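Local structure of transcriptional activator ToxR (Vibrio vulnificus, 6UTC) at residues A[15-20]-A[27-32]; A[31-36]-A[64-69]; A[75-80]-A[88-93]. The protein activates transcription from the membrane, its periplasmic domain probably acting as a sensor that interacts with the partner protein ToxS and with bile salts. All coordinates share one frame; numbering follows the deposited sequence. Where two conformers were deposited one is given.

How the contacts relate
The three contacts lie on one mixed five-stranded sheet and follow one another along the chain. Contact 1 is the hairpin at one outer edge, contact 3 the hairpin at the other; their centres are about 14 Å apart and their nearest atoms about 6 Å. Contact 2 starts where contact 1 ends, sharing Leu31 and Asn32, with centres about 8 Å apart. Thr29 OG1 probably bonds Ala65 O at 2.8 Å between them, and both hold the same sulfate, through Arg17 and Leu36 N. Strand 62-67, at contact 2, lies beside strand 72-78, at contact 3, with Ile64 N 2.8 Å from Asn76 O, a probable hydrogen bond.

Contact 1: residues A[15-20]-A[27-32]; sequences KFRLLE and VLTPLN. With SO4 (sulfate ion), chain B.
Arg17 lays its guanidinium over the methyl of Thr29: CG2 sits 3.4 Å above the plane, over its centre. The two side chains run side by side on one face of the sheet, the threonine methyl fitting against the middle of the flat group, while Thr29 OG1 turns to Ala65 O of the next strand. With chi1 at 57°, CG stands between the backbone N and the carbonyl carbon, and the extended chain beyond it carries the planar group past Thr29 to Leu31. There NE gives a weak bond to Leu31 O, and NH2 donates to His33 O in the following loop. NH1 and NH2 both bond O2 of a sulfate, probably a crystallisation ion, at the guanidinium's edge, with NH2 - O2 at 2.9 Å. Arginine suits this place because its aliphatic chain and flat end lie along Thr29 while its N-H groups bond loop carbonyls.

The backbones form an antiparallel beta hairpin, strands 16-22 and 25-30, with Arg17 and Thr29 a hydrogen-bonded pair; Arg17 N reaches Thr29 O at 2.8 Å. A classic beta bulge follows, in which two residues, Leu19 and Glu20, stand opposite the single Val27. Leu19 N approaches Val27 O at 2.8 Å in a weak, bent bond, and Val27 N closes the pair on Glu20 O. The bulge directs Leu19 toward the partner strand, where its forked end straddles two methyls, CD2 3.8 Å from Thr29 CG2 and CD1 4.1 Å from Val27 CG1, with Leu36 beside it.

On the reverse face Leu18 CD1 meets Leu28 CD2 at 3.9 Å. Phe16 turns its ring edge to the Thr29-Pro30 peptide, its CB lying against Leu28 CB and its CE1 near Pro30 CG. The broad ring continues onto Ile64 of strand 62-67.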
ATOM      1  N   LYS A  15     -16.241  -4.598  -1.340  1.00 37.84           N
ATOM      2  CA  LYS A  15     -15.794  -4.460  -2.718  1.00 25.08           C
ATOM      3  C   LYS A  15     -14.805  -3.309  -2.816  1.00 18.65           C
ATOM      4  O   LYS A  15     -14.952  -2.289  -2.132  1.00 21.06           O
ATOM      5  CB  LYS A  15     -16.981  -4.194  -3.639  1.00 28.12           C
ATOM      6  CG  LYS A  15     -17.965  -5.354  -3.717  1.00 34.68           C
ATOM      7  CD  LYS A  15     -19.355  -4.850  -4.054  1.00 42.89           C
ATOM      8  CE  LYS A  15     -20.424  -5.823  -3.588  1.00 48.53           C
ATOM      9  NZ  LYS A  15     -21.681  -5.104  -3.233  1.00 49.03           N
ATOM     10  N   PHE A  16     -13.786  -3.489  -3.657  1.00 15.39           N
ATOM     11  CA  PHE A  16     -12.694  -2.539  -3.800  1.00 14.38           C
ATOM     12  C   PHE A  16     -12.666  -1.946  -5.199  1.00 16.22           C
ATOM     13  O   PHE A  16     -12.963  -2.634  -6.185  1.00 17.08           O
ATOM     14  CB  PHE A  16     -11.356  -3.241  -3.532  1.00 15.50           C
ATOM     15  CG  PHE A  16     -11.223  -3.753  -2.132  1.00 17.41           C
ATOM     16  CD1 PHE A  16     -10.968  -2.892  -1.083  1.00 16.21           C
ATOM     17  CD2 PHE A  16     -11.377  -5.100  -1.862  1.00 25.95           C
ATOM     18  CE1 PHE A  16     -10.856  -3.363   0.209  1.00 18.63           C
ATOM     19  CE2 PHE A  16     -11.267  -5.576  -0.563  1.00 28.83           C
ATOM     20  CZ  PHE A  16     -11.011  -4.702   0.468  1.00 23.75           C
ATOM     21  N   ARG A  17     -12.296  -0.672  -5.284  1.00 12.92           N
ATOM     22  CA  ARG A  17     -12.000  -0.039  -6.557  1.00 13.64           C
ATOM     23  C   ARG A  17     -10.492   0.115  -6.690  1.00 13.84           C
ATOM     24  O   ARG A  17      -9.774   0.247  -5.688  1.00 13.98           O
ATOM     25  CB  ARG A  17     -12.696   1.322  -6.697  1.00 14.85           C
ATOM     26  CG  ARG A  17     -12.384   2.356  -5.615  1.00 14.23           C
ATOM     27  CD  ARG A  17     -13.253   3.611  -5.800  1.00 15.91           C
ATOM     28  NE  ARG A  17     -13.072   4.568  -4.703  1.00 18.75           N
ATOM     29  CZ  ARG A  17     -12.123   5.495  -4.685  1.00 16.88           C
ATOM     30  NH1 ARG A  17     -11.260   5.557  -5.687  1.00 17.51           N
ATOM     31  NH2 ARG A  17     -11.996   6.331  -3.659  1.00 16.11           N
ATOM     32  N   LEU A  18     -10.009   0.074  -7.935  1.00 14.34           N
ATOM     33  CA  LEU A  18      -8.577   0.113  -8.225  1.00 14.15           C
ATOM     34  C   LEU A  18      -8.109   1.551  -8.386  1.00 16.66           C
ATOM     35  O   LEU A  18      -8.413   2.198  -9.394  1.00 19.47           O
ATOM     36  CB  LEU A  18      -8.276  -0.675  -9.495  1.00 18.80           C
ATOM     37  CG  LEU A  18      -6.810  -0.758  -9.938  1.00 17.64           C
ATOM     38  CD1 LEU A  18      -5.965  -1.533  -8.966  1.00 20.18           C
ATOM     39  CD2 LEU A  18      -6.740  -1.384 -11.328  1.00 22.00           C
ATOM     40  N   LEU A  19      -7.342   2.041  -7.408  1.00 15.53           N
ATOM     41  CA  LEU A  19      -6.712   3.347  -7.547  1.00 17.08           C
ATOM     42  C   LEU A  19      -5.657   3.342  -8.637  1.00 18.42           C
ATOM     43  O   LEU A  19      -5.575   4.282  -9.436  1.00 21.86           O
ATOM     44  CB  LEU A  19      -6.079   3.759  -6.228  1.00 20.25           C
ATOM     45  CG  LEU A  19      -7.053   4.001  -5.095  1.00 19.60           C
ATOM     46  CD1 LEU A  19      -6.310   4.435  -3.844  1.00 21.69           C
ATOM     47  CD2 LEU A  19      -8.056   5.069  -5.495  1.00 25.26           C
ATOM     48  N   GLU A  20      -4.835   2.304  -8.682  1.00 17.74           N
ATOM     49  CA  GLU A  20      -3.755   2.240  -9.648  1.00 17.33           C
ATOM     50  C   GLU A  20      -3.119   0.871  -9.534  1.00 17.29           C
ATOM     51  O   GLU A  20      -3.042   0.313  -8.440  1.00 17.47           O
ATOM     52  CB  GLU A  20      -2.705   3.317  -9.340  1.00 21.04           C
ATOM     53  CG  GLU A  20      -1.606   3.440 -10.374  1.00 23.36           C
ATOM     54  CD  GLU A  20      -0.824   4.722 -10.212  1.00 21.01           C
ATOM     55  OE1 GLU A  20      -1.459   5.794 -10.131  1.00 22.65           O
ATOM     56  OE2 GLU A  20       0.420   4.640 -10.147  1.00 22.39           O
ATOM     57  N   VAL A  27      -3.251  -1.352  -6.194  1.00 13.23           N
ATOM     58  CA  VAL A  27      -3.544  -0.435  -5.099  1.00 14.11           C
ATOM     59  C   VAL A  27      -5.050  -0.231  -5.085  1.00 13.58           C
ATOM     60  O   VAL A  27      -5.607   0.361  -6.007  1.00 13.72           O
ATOM     61  CB  VAL A  27      -2.795   0.891  -5.242  1.00 15.45           C
ATOM     62  CG1 VAL A  27      -3.139   1.806  -4.076  1.00 17.44           C
ATOM     63  CG2 VAL A  27      -1.294   0.639  -5.324  1.00 16.74           C
ATOM     64  N   LEU A  28      -5.693  -0.719  -4.036  1.00 12.51           N
ATOM     65  CA  LEU A  28      -7.143  -0.783  -3.932  1.00 12.83           C
ATOM     66  C   LEU A  28      -7.620   0.038  -2.751  1.00 12.68           C
ATOM     67  O   LEU A  28      -6.879   0.249  -1.788  1.00 14.03           O
ATOM     68  CB  LEU A  28      -7.591  -2.223  -3.688  1.00 14.03           C
ATOM     69  CG  LEU A  28      -7.201  -3.247  -4.742  1.00 14.23           C
ATOM     70  CD1 LEU A  28      -7.456  -4.651  -4.208  1.00 16.79           C
ATOM     71  CD2 LEU A  28      -7.992  -3.005  -6.015  1.00 15.78           C
ATOM     72  N   THR A  29      -8.868   0.494  -2.827  1.00 12.35           N
ATOM     73  CA  THR A  29      -9.514   1.127  -1.688  1.00 12.92           C
ATOM     74  C   THR A  29     -10.973   0.700  -1.708  1.00 12.43           C
ATOM     75  O   THR A  29     -11.493   0.361  -2.775  1.00 13.23           O
ATOM     76  CB  THR A  29      -9.349   2.660  -1.727  1.00 14.31           C
ATOM     77  OG1 THR A  29      -9.722   3.233  -0.472  1.00 14.10           O
ATOM     78  CG2 THR A  29     -10.180   3.308  -2.811  1.00 12.70           C
ATOM     79  N   PRO A  30     -11.650   0.663  -0.561  1.00 13.47           N
ATOM     80  CA  PRO A  30     -13.072   0.312  -0.581  1.00 14.45           C
ATOM     81  C   PRO A  30     -13.843   1.205  -1.548  1.00 13.78           C
ATOM     82  O   PRO A  30     -13.521   2.381  -1.738  1.00 13.96           O
ATOM     83  CB  PRO A  30     -13.510   0.522   0.875  1.00 15.07           C
ATOM     84  CG  PRO A  30     -12.259   0.274   1.661  1.00 15.42           C
ATOM     85  CD  PRO A  30     -11.161   0.881   0.814  1.00 14.10           C
ATOM     86  N   LEU A  31     -14.878   0.620  -2.165  1.00 15.15           N
ATOM     87  CA  LEU A  31     -15.610   1.258  -3.262  1.00 14.71           C
ATOM     88  C   LEU A  31     -15.941   2.710  -2.973  1.00 13.68           C
ATOM     89  O   LEU A  31     -15.702   3.598  -3.800  1.00 14.99           O
ATOM     90  CB  LEU A  31     -16.907   0.494  -3.530  1.00 17.89           C
ATOM     91  CG  LEU A  31     -17.825   1.141  -4.568  1.00 19.36           C
ATOM     92  CD1 LEU A  31     -17.162   1.151  -5.939  1.00 20.73           C
ATOM     93  CD2 LEU A  31     -19.150   0.397  -4.619  1.00 20.91           C
ATOM     94  N   ASN A  32     -16.515   2.971  -1.806  1.00 14.13           N
ATOM     95  CA  ASN A  32     -16.978   4.310  -1.503  1.00 14.31           C
ATOM     96  C   ASN A  32     -16.057   5.074  -0.565  1.00 13.41           C
ATOM     97  O   ASN A  32     -16.453   6.121  -0.040  1.00 15.15           O
ATOM     98  CB  ASN A  32     -18.418   4.269  -1.002  1.00 18.20           C
ATOM     99  CG  ASN A  32     -19.388   3.917  -2.111  1.00 18.97           C
ATOM    100  OD1 ASN A  32     -19.387   4.561  -3.153  1.00 24.46           O
ATOM    101  ND2 ASN A  32     -20.160   2.874  -1.915  1.00 24.17           N
TER
HETATM  102  S   SO4 B 301      -9.794   8.746  -5.792  1.00 21.94           S
HETATM  103  O1  SO4 B 301     -11.148   9.280  -5.912  1.00 28.16           O
HETATM  104  O2  SO4 B 301      -9.696   7.908  -4.601  1.00 20.42           O
HETATM  105  O3  SO4 B 301      -8.872   9.877  -5.633  1.00 24.37           O
HETATM  106  O4  SO4 B 301      -9.472   7.984  -6.992  1.00 26.44           O

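Contact 2: residues A[31-36]-A[64-69]; sequences LNHPPL and IATGGQ. With SO4 (sulfate ion), chain B.
The loop 31-36 has no regular backbone structure and meets the end of strand 62-67 almost crosswise, the touching parts running 85° apart. His33 reaches across it: Gly67 N donates to NE2 at 2.9 Å, with the nitrogen tilted 22° from the ring plane. On the ring's other nitrogen, ND1 donates to Pro34 O at 2.8 Å, and Pro34 CD covers one face. Two bonds and a proline thus fix the ring's rotation, and histidine suits the spot because one ring can accept and donate at once. CG lies anti to the backbone N (chi1 -168°), which places NE2 beside the Gly67 N-H.

This is the connection from the N-terminal hairpin to helix 40-52, the start of a beta-alpha-beta crossover between parallel neighbours 25-30 and 62-67. Leu36 spreads its two methyls against the end of the strand: CD1 packs on Ala65 CB at 3.9 Å, and CD2 lies 3.4 Å from Gly67 O. Gly68, at positive phi and without a side chain, lets Leu36 CD2 come close to the backbone.

Gln69 folds back, bent at chi2, and NE2 bonds Gly67 O at 3.0 Å and, weakly, Pro35 O. Its OE1 rests 3.4 Å from Pro34 CB, and a water bridges OE1 to Pro35 O. Away from the strand, Leu36 N donates to the sulfate, which Gln37 N and Arg17 also hold.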
ATOM      1  N   LEU A  31     -14.878   0.620  -2.165  1.00 15.15           N
ATOM      2  CA  LEU A  31     -15.610   1.258  -3.262  1.00 14.71           C
ATOM      3  C   LEU A  31     -15.941   2.710  -2.973  1.00 13.68           C
ATOM      4  O   LEU A  31     -15.702   3.598  -3.800  1.00 14.99           O
ATOM      5  CB  LEU A  31     -16.907   0.494  -3.530  1.00 17.89           C
ATOM      6  CG  LEU A  31     -17.825   1.141  -4.568  1.00 19.36           C
ATOM      7  CD1 LEU A  31     -17.162   1.151  -5.939  1.00 20.73           C
ATOM      8  CD2 LEU A  31     -19.150   0.397  -4.619  1.00 20.91           C
ATOM      9  N   ASN A  32     -16.515   2.971  -1.806  1.00 14.13           N
ATOM     10  CA  ASN A  32     -16.978   4.310  -1.503  1.00 14.31           C
ATOM     11  C   ASN A  32     -16.057   5.074  -0.565  1.00 13.41           C
ATOM     12  O   ASN A  32     -16.453   6.121  -0.040  1.00 15.15           O
ATOM     13  CB  ASN A  32     -18.418   4.269  -1.002  1.00 18.20           C
ATOM     14  CG  ASN A  32     -19.388   3.917  -2.111  1.00 18.97           C
ATOM     15  OD1 ASN A  32     -19.387   4.561  -3.153  1.00 24.46           O
ATOM     16  ND2 ASN A  32     -20.160   2.874  -1.915  1.00 24.17           N
ATOM     17  N   HIS A  33     -14.835   4.593  -0.363  1.00 13.32           N
ATOM     18  CA  HIS A  33     -13.890   5.340   0.441  1.00 13.32           C
ATOM     19  C   HIS A  33     -13.663   6.720  -0.178  1.00 13.26           C
ATOM     20  O   HIS A  33     -13.665   6.869  -1.398  1.00 13.71           O
ATOM     21  CB  HIS A  33     -12.574   4.571   0.505  1.00 12.48           C
ATOM     22  CG  HIS A  33     -11.625   5.102   1.522  1.00 12.93           C
ATOM     23  ND1 HIS A  33     -10.821   6.200   1.297  1.00 12.36           N
ATOM     24  CD2 HIS A  33     -11.350   4.682   2.780  1.00 13.32           C
ATOM     25  CE1 HIS A  33     -10.106   6.447   2.381  1.00 12.50           C
ATOM     26  NE2 HIS A  33     -10.407   5.538   3.297  1.00 12.85           N
ATOM     27  N   PRO A  34     -13.435   7.740   0.643  1.00 13.16           N
ATOM     28  CA  PRO A  34     -13.172   9.085   0.113  1.00 13.45           C
ATOM     29  C   PRO A  34     -11.919   9.121  -0.745  1.00 15.17           C
ATOM     30  O   PRO A  34     -11.093   8.187  -0.727  1.00 15.30           O
ATOM     31  CB  PRO A  34     -12.986   9.926   1.391  1.00 15.67           C
ATOM     32  CG  PRO A  34     -13.732   9.183   2.459  1.00 18.95           C
ATOM     33  CD  PRO A  34     -13.544   7.733   2.112  1.00 14.61           C
ATOM     34  N   PRO A  35     -11.711  10.210  -1.487  1.00 17.17           N
ATOM     35  CA  PRO A  35     -10.604  10.261  -2.447  1.00 18.01           C
ATOM     36  C   PRO A  35      -9.236  10.158  -1.784  1.00 15.89           C
ATOM     37  O   PRO A  35      -9.007  10.665  -0.686  1.00 17.01           O
ATOM     38  CB  PRO A  35     -10.794  11.619  -3.135  1.00 19.49           C
ATOM     39  CG  PRO A  35     -12.237  11.975  -2.895  1.00 23.59           C
ATOM     40  CD  PRO A  35     -12.561  11.416  -1.562  1.00 19.91           C
ATOM     41  N   LEU A  36      -8.322   9.490  -2.485  1.00 16.43           N
ATOM     42  CA  LEU A  36      -6.955   9.306  -2.022  1.00 16.95           C
ATOM     43  C   LEU A  36      -5.911   9.745  -3.037  1.00 19.68           C
ATOM     44  O   LEU A  36      -4.717   9.569  -2.777  1.00 17.93           O
ATOM     45  CB  LEU A  36      -6.714   7.840  -1.642  1.00 17.83           C
ATOM     46  CG  LEU A  36      -7.438   7.378  -0.385  1.00 14.84           C
ATOM     47  CD1 LEU A  36      -7.287   5.873  -0.228  1.00 17.64           C
ATOM     48  CD2 LEU A  36      -6.904   8.109   0.849  1.00 17.40           C
ATOM     49  N   ILE A  64      -4.114  -2.383   0.196  1.00 13.16           N
ATOM     50  CA  ILE A  64      -5.373  -1.704   0.469  1.00 13.07           C
ATOM     51  C   ILE A  64      -5.039  -0.410   1.185  1.00 12.96           C
ATOM     52  O   ILE A  64      -4.437  -0.428   2.268  1.00 13.61           O
ATOM     53  CB  ILE A  64      -6.309  -2.554   1.340  1.00 13.89           C
ATOM     54  CG1 ILE A  64      -6.352  -4.007   0.857  1.00 17.83           C
ATOM     55  CG2 ILE A  64      -7.703  -1.895   1.425  1.00 17.08           C
ATOM     56  CD1 ILE A  64      -6.833  -4.185  -0.523  1.00 20.98           C
ATOM     57  N   ALA A  65      -5.441   0.704   0.599  1.00 12.37           N
ATOM     58  CA  ALA A  65      -5.195   2.025   1.157  1.00 12.54           C
ATOM     59  C   ALA A  65      -6.483   2.568   1.762  1.00 12.28           C
ATOM     60  O   ALA A  65      -7.514   2.613   1.083  1.00 13.49           O
ATOM     61  CB  ALA A  65      -4.714   2.963   0.055  1.00 13.86           C
ATOM     62  N   THR A  66      -6.423   2.981   3.031  1.00 12.40           N
ATOM     63  CA  THR A  66      -7.567   3.574   3.711  1.00 12.78           C
ATOM     64  C   THR A  66      -7.105   4.701   4.626  1.00 13.16           C
ATOM     65  O   THR A  66      -5.917   4.856   4.929  1.00 13.84           O
ATOM     66  CB  THR A  66      -8.342   2.554   4.546  1.00 13.24           C
ATOM     67  OG1 THR A  66      -7.475   2.001   5.535  1.00 13.99           O
ATOM     68  CG2 THR A  66      -8.913   1.445   3.684  1.00 15.62           C
ATOM     69  N   GLY A  67      -8.068   5.498   5.076  1.00 12.75           N
ATOM     70  CA  GLY A  67      -7.747   6.646   5.920  1.00 14.59           C
ATOM     71  C   GLY A  67      -7.356   7.825   5.068  1.00 14.69           C
ATOM     72  O   GLY A  67      -8.034   8.142   4.089  1.00 14.12           O
ATOM     73  N   GLY A  68      -6.277   8.507   5.444  1.00 13.53           N
ATOM     74  CA  GLY A  68      -5.741   9.549   4.590  1.00 14.51           C
ATOM     75  C   GLY A  68      -6.513  10.842   4.564  1.00 15.53           C
ATOM     76  O   GLY A  68      -6.176  11.734   3.783  1.00 15.52           O
ATOM     77  N   GLN A  69      -7.548  10.985   5.385  1.00 15.73           N
ATOM     78  CA  GLN A  69      -8.291  12.240   5.369  1.00 16.41           C
ATOM     79  C   GLN A  69      -7.636  13.277   6.265  1.00 18.23           C
ATOM     80  O   GLN A  69      -7.783  14.484   6.021  1.00 21.28           O
ATOM     81  CB  GLN A  69      -9.763  11.973   5.681  1.00 20.75           C
ATOM     82  CG  GLN A  69     -10.318  10.841   4.798  1.00 20.72           C
ATOM     83  CD  GLN A  69     -10.182  11.132   3.306  1.00 20.31           C
ATOM     84  OE1 GLN A  69     -10.805  12.051   2.796  1.00 20.46           O
ATOM     85  NE2 GLN A  69      -9.368  10.349   2.608  1.00 18.79           N
TER
HETATM   86  S   SO4 B 301      -9.794   8.746  -5.792  1.00 21.94           S
HETATM   87  O1  SO4 B 301     -11.148   9.280  -5.912  1.00 28.16           O
HETATM   88  O2  SO4 B 301      -9.696   7.908  -4.601  1.00 20.42           O
HETATM   89  O3  SO4 B 301      -8.872   9.877  -5.633  1.00 24.37           O
HETATM   90  O4  SO4 B 301      -9.472   7.984  -6.992  1.00 26.44           O
HETATM   91  O   HOH W   1     -10.266  12.968   0.489  1.00 35.91           O

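Contact 3: residues A[75-80]-A[88-93]; sequences LNYIHT and VTLRIF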
ATOM      1  N   LEU A  75      -1.823   1.441   4.948  1.00 12.81           N
ATOM      2  CA  LEU A  75      -1.598   0.567   3.800  1.00 12.68           C
ATOM      3  C   LEU A  75      -1.508  -0.869   4.289  1.00 14.20           C
ATOM      4  O   LEU A  75      -0.675  -1.184   5.146  1.00 15.53           O
ATOM      5  CB  LEU A  75      -0.303   0.938   3.079  1.00 13.55           C
ATOM      6  CG  LEU A  75      -0.307   2.301   2.398  1.00 13.06           C
ATOM      7  CD1 LEU A  75       1.080   2.655   1.877  1.00 17.65           C
ATOM      8  CD2 LEU A  75      -1.320   2.340   1.271  1.00 15.50           C
ATOM      9  N   ASN A  76      -2.352  -1.731   3.750  1.00 12.86           N
ATOM     10  CA  ASN A  76      -2.358  -3.144   4.105  1.00 13.29           C
ATOM     11  C   ASN A  76      -1.851  -3.935   2.904  1.00 12.61           C
ATOM     12  O   ASN A  76      -2.548  -4.044   1.887  1.00 14.28           O
ATOM     13  CB  ASN A  76      -3.757  -3.580   4.529  1.00 15.44           C
ATOM     14  CG  ASN A  76      -3.992  -3.379   6.018  1.00 19.56           C
ATOM     15  OD1 ASN A  76      -3.490  -4.149   6.838  1.00 22.87           O
ATOM     16  ND2 ASN A  76      -4.708  -2.338   6.373  1.00 23.75           N
ATOM     17  N   TYR A  77      -0.636  -4.459   3.022  1.00 13.19           N
ATOM     18  CA  TYR A  77      -0.039  -5.275   1.972  1.00 12.61           C
ATOM     19  C   TYR A  77      -0.501  -6.712   2.121  1.00 13.43           C
ATOM     20  O   TYR A  77      -0.332  -7.316   3.190  1.00 15.41           O
ATOM     21  CB  TYR A  77       1.479  -5.211   2.082  1.00 14.58           C
ATOM     22  CG  TYR A  77       2.062  -3.937   1.527  1.00 13.65           C
ATOM     23  CD1 TYR A  77       2.359  -3.831   0.183  1.00 16.84           C
ATOM     24  CD2 TYR A  77       2.298  -2.843   2.343  1.00 16.94           C
ATOM     25  CE1 TYR A  77       2.888  -2.671  -0.347  1.00 16.10           C
ATOM     26  CE2 TYR A  77       2.830  -1.670   1.822  1.00 19.67           C
ATOM     27  CZ  TYR A  77       3.127  -1.605   0.478  1.00 16.94           C
ATOM     28  OH  TYR A  77       3.655  -0.441  -0.051  1.00 18.23           O
ATOM     29  N   ILE A  78      -1.082  -7.251   1.060  0.52 12.25           N
ATOM     30  CA  ILE A  78      -1.610  -8.605   1.051  0.52 12.74           C
ATOM     31  C   ILE A  78      -0.793  -9.432   0.073  0.52 13.76           C
ATOM     32  O   ILE A  78      -0.568  -9.019  -1.074  0.52 12.28           O
ATOM     33  CB  ILE A  78      -3.107  -8.617   0.703  0.52 12.96           C
ATOM     34  CG1 ILE A  78      -3.891  -7.865   1.786  0.52 15.51           C
ATOM     35  CG2 ILE A  78      -3.608 -10.053   0.563  0.52 14.62           C
ATOM     36  CD1 ILE A  78      -5.315  -7.513   1.409  0.52 16.71           C
ATOM     37  N   HIS A  79      -0.322 -10.572   0.546  1.00 13.02           N
ATOM     38  CA  HIS A  79       0.480 -11.491  -0.246  1.00 14.23           C
ATOM     39  C   HIS A  79      -0.358 -12.681  -0.697  1.00 13.05           C
ATOM     40  O   HIS A  79      -1.508 -12.859  -0.299  1.00 14.58           O
ATOM     41  CB  HIS A  79       1.689 -11.938   0.579  1.00 13.38           C
ATOM     42  CG  HIS A  79       2.648 -10.828   0.853  1.00 13.72           C
ATOM     43  ND1 HIS A  79       3.841 -10.689   0.177  1.00 15.86           N
ATOM     44  CD2 HIS A  79       2.566  -9.772   1.694  1.00 14.38           C
ATOM     45  CE1 HIS A  79       4.456  -9.598   0.601  1.00 17.15           C
ATOM     46  NE2 HIS A  79       3.702  -9.020   1.516  1.00 15.17           N
ATOM     47  N   THR A  80       0.236 -13.509  -1.556  1.00 16.26           N
ATOM     48  CA  THR A  80      -0.392 -14.788  -1.841  1.00 16.43           C
ATOM     49  C   THR A  80      -0.503 -15.584  -0.542  1.00 17.12           C
ATOM     50  O   THR A  80       0.249 -15.367   0.412  1.00 15.83           O
ATOM     51  CB  THR A  80       0.438 -15.576  -2.858  1.00 18.21           C
ATOM     52  OG1 THR A  80       1.715 -15.877  -2.294  1.00 19.62           O
ATOM     53  CG2 THR A  80       0.617 -14.790  -4.160  1.00 20.61           C
ATOM     54  N   VAL A  88       1.249  -7.226   6.003  1.00 14.61           N
ATOM     55  CA  VAL A  88       1.504  -6.190   6.994  1.00 14.74           C
ATOM     56  C   VAL A  88       0.549  -5.026   6.824  1.00 15.00           C
ATOM     57  O   VAL A  88       0.139  -4.675   5.709  1.00 15.48           O
ATOM     58  CB  VAL A  88       2.948  -5.658   6.976  1.00 16.38           C
ATOM     59  CG1 VAL A  88       3.916  -6.701   7.447  1.00 18.89           C
ATOM     60  CG2 VAL A  88       3.300  -5.166   5.601  1.00 18.63           C
ATOM     61  N   THR A  89       0.195  -4.435   7.957  1.00 14.53           N
ATOM     62  CA  THR A  89      -0.421  -3.123   8.010  1.00 15.52           C
ATOM     63  C   THR A  89       0.660  -2.109   8.342  1.00 16.82           C
ATOM     64  O   THR A  89       1.356  -2.249   9.357  1.00 18.65           O
ATOM     65  CB  THR A  89      -1.481  -3.075   9.101  1.00 17.21           C
ATOM     66  OG1 THR A  89      -2.432  -4.115   8.897  1.00 21.06           O
ATOM     67  CG2 THR A  89      -2.207  -1.745   9.050  1.00 18.84           C
ATOM     68  N   LEU A  90       0.793  -1.092   7.496  1.00 16.40           N
ATOM     69  CA  LEU A  90       1.740  -0.008   7.700  1.00 18.50           C
ATOM     70  C   LEU A  90       0.978   1.305   7.784  1.00 17.80           C
ATOM     71  O   LEU A  90      -0.109   1.446   7.227  1.00 15.24           O
ATOM     72  CB  LEU A  90       2.728   0.083   6.527  1.00 20.92           C
ATOM     73  CG  LEU A  90       3.503  -1.170   6.105  1.00 27.14           C
ATOM     74  CD1 LEU A  90       4.422  -0.843   4.948  1.00 26.71           C
ATOM     75  CD2 LEU A  90       4.279  -1.737   7.281  1.00 26.12           C
ATOM     76  N   ARG A  91       1.562   2.273   8.474  1.00 17.52           N
ATOM     77  CA  ARG A  91       0.982   3.600   8.618  1.00 17.50           C
ATOM     78  C   ARG A  91       2.004   4.614   8.135  1.00 15.75           C
ATOM     79  O   ARG A  91       3.166   4.585   8.558  1.00 18.97           O
ATOM     80  CB  ARG A  91       0.611   3.867  10.074  1.00 21.92           C
ATOM     81  CG  ARG A  91      -0.253   2.760  10.675  1.00 30.28           C
ATOM     82  CD  ARG A  91       0.441   2.058  11.835  1.00 40.92           C
ATOM     83  NE  ARG A  91       0.015   0.664  11.981  1.00 41.38           N
ATOM     84  CZ  ARG A  91      -1.171   0.288  12.449  1.00 40.19           C
ATOM     85  NH1 ARG A  91      -2.063   1.203  12.809  1.00 44.40           N
ATOM     86  NH2 ARG A  91      -1.468  -1.001  12.557  1.00 43.06           N
ATOM     87  N   ILE A  92       1.593   5.490   7.231  1.00 16.60           N
ATOM     88  CA  ILE A  92       2.487   6.526   6.743  1.00 18.43           C
ATOM     89  C   ILE A  92       1.860   7.883   7.006  1.00 19.16           C
ATOM     90  O   ILE A  92       0.638   8.033   7.045  1.00 17.20           O
ATOM     91  CB  ILE A  92       2.877   6.350   5.258  1.00 23.58           C
ATOM     92  CG1 ILE A  92       1.655   6.501   4.357  1.00 22.09           C
ATOM     93  CG2 ILE A  92       3.554   4.993   5.037  1.00 23.71           C
ATOM     94  CD1 ILE A  92       2.000   6.482   2.886  1.00 23.53           C
ATOM     95  N   PHE A  93       2.716   8.878   7.198  1.00 21.87           N
ATOM     96  CA  PHE A  93       2.279  10.234   7.470  1.00 24.50           C
ATOM     97  C   PHE A  93       2.531  11.113   6.256  1.00 30.42           C
ATOM     98  O   PHE A  93       3.402  10.827   5.431  1.00 33.88           O
ATOM     99  CB  PHE A  93       2.993  10.797   8.701  1.00 28.25           C
ATOM    100  CG  PHE A  93       2.585  10.129   9.978  1.00 26.43           C
ATOM    101  CD1 PHE A  93       3.156   8.928  10.359  1.00 31.61           C
ATOM    102  CD2 PHE A  93       1.602  10.682  10.783  1.00 31.98           C
ATOM    103  CE1 PHE A  93       2.773   8.297  11.530  1.00 35.39           C
ATOM    104  CE2 PHE A  93       1.212  10.060  11.957  1.00 37.11           C
ATOM    105  CZ  PHE A  93       1.800   8.865  12.332  1.00 40.04           C
TER
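Leu75, Val88 and Tyr77 lose the most surface here, and all three lie on the same face of the paired strands. Leu75 sits in a hydrogen-bonded pair with Leu90, its N donating to Leu90 O at 2.9 Å in a nearly straight bond (172°). Its CD1 methyl meets Ile92 CD1 at 4.1 Å, the two side chains crossing at a slant; a leucine suits this buried face, where its branched apolar end packs on Ile92 and on Cys46 of helix 40-52. Cys46, which Tyr77 also touches, is disulfide-bonded to Cys103.

Tyr77 pairs with Val88, Tyr77 N reaching Val88 O at 2.8 Å and Val88 N returning to Tyr77 O. Tyr77 CB lies 4.0 Å from Val88 CG2, while CE2 of the ring comes to 3.6 Å from Leu90 CD1. The compact, beta-branched valine thus fits beside the start of the aromatic side chain, with the leucine methyl farther out along it. Beyond the pair, the Tyr77 ring stacks with that of Tyr50 in the helix.

Asn76 and Thr89 stand side by side on the reverse face. Together these strands form an antiparallel beta hairpin at one edge of the mixed sheet, its apolar face covered by helix 40-52.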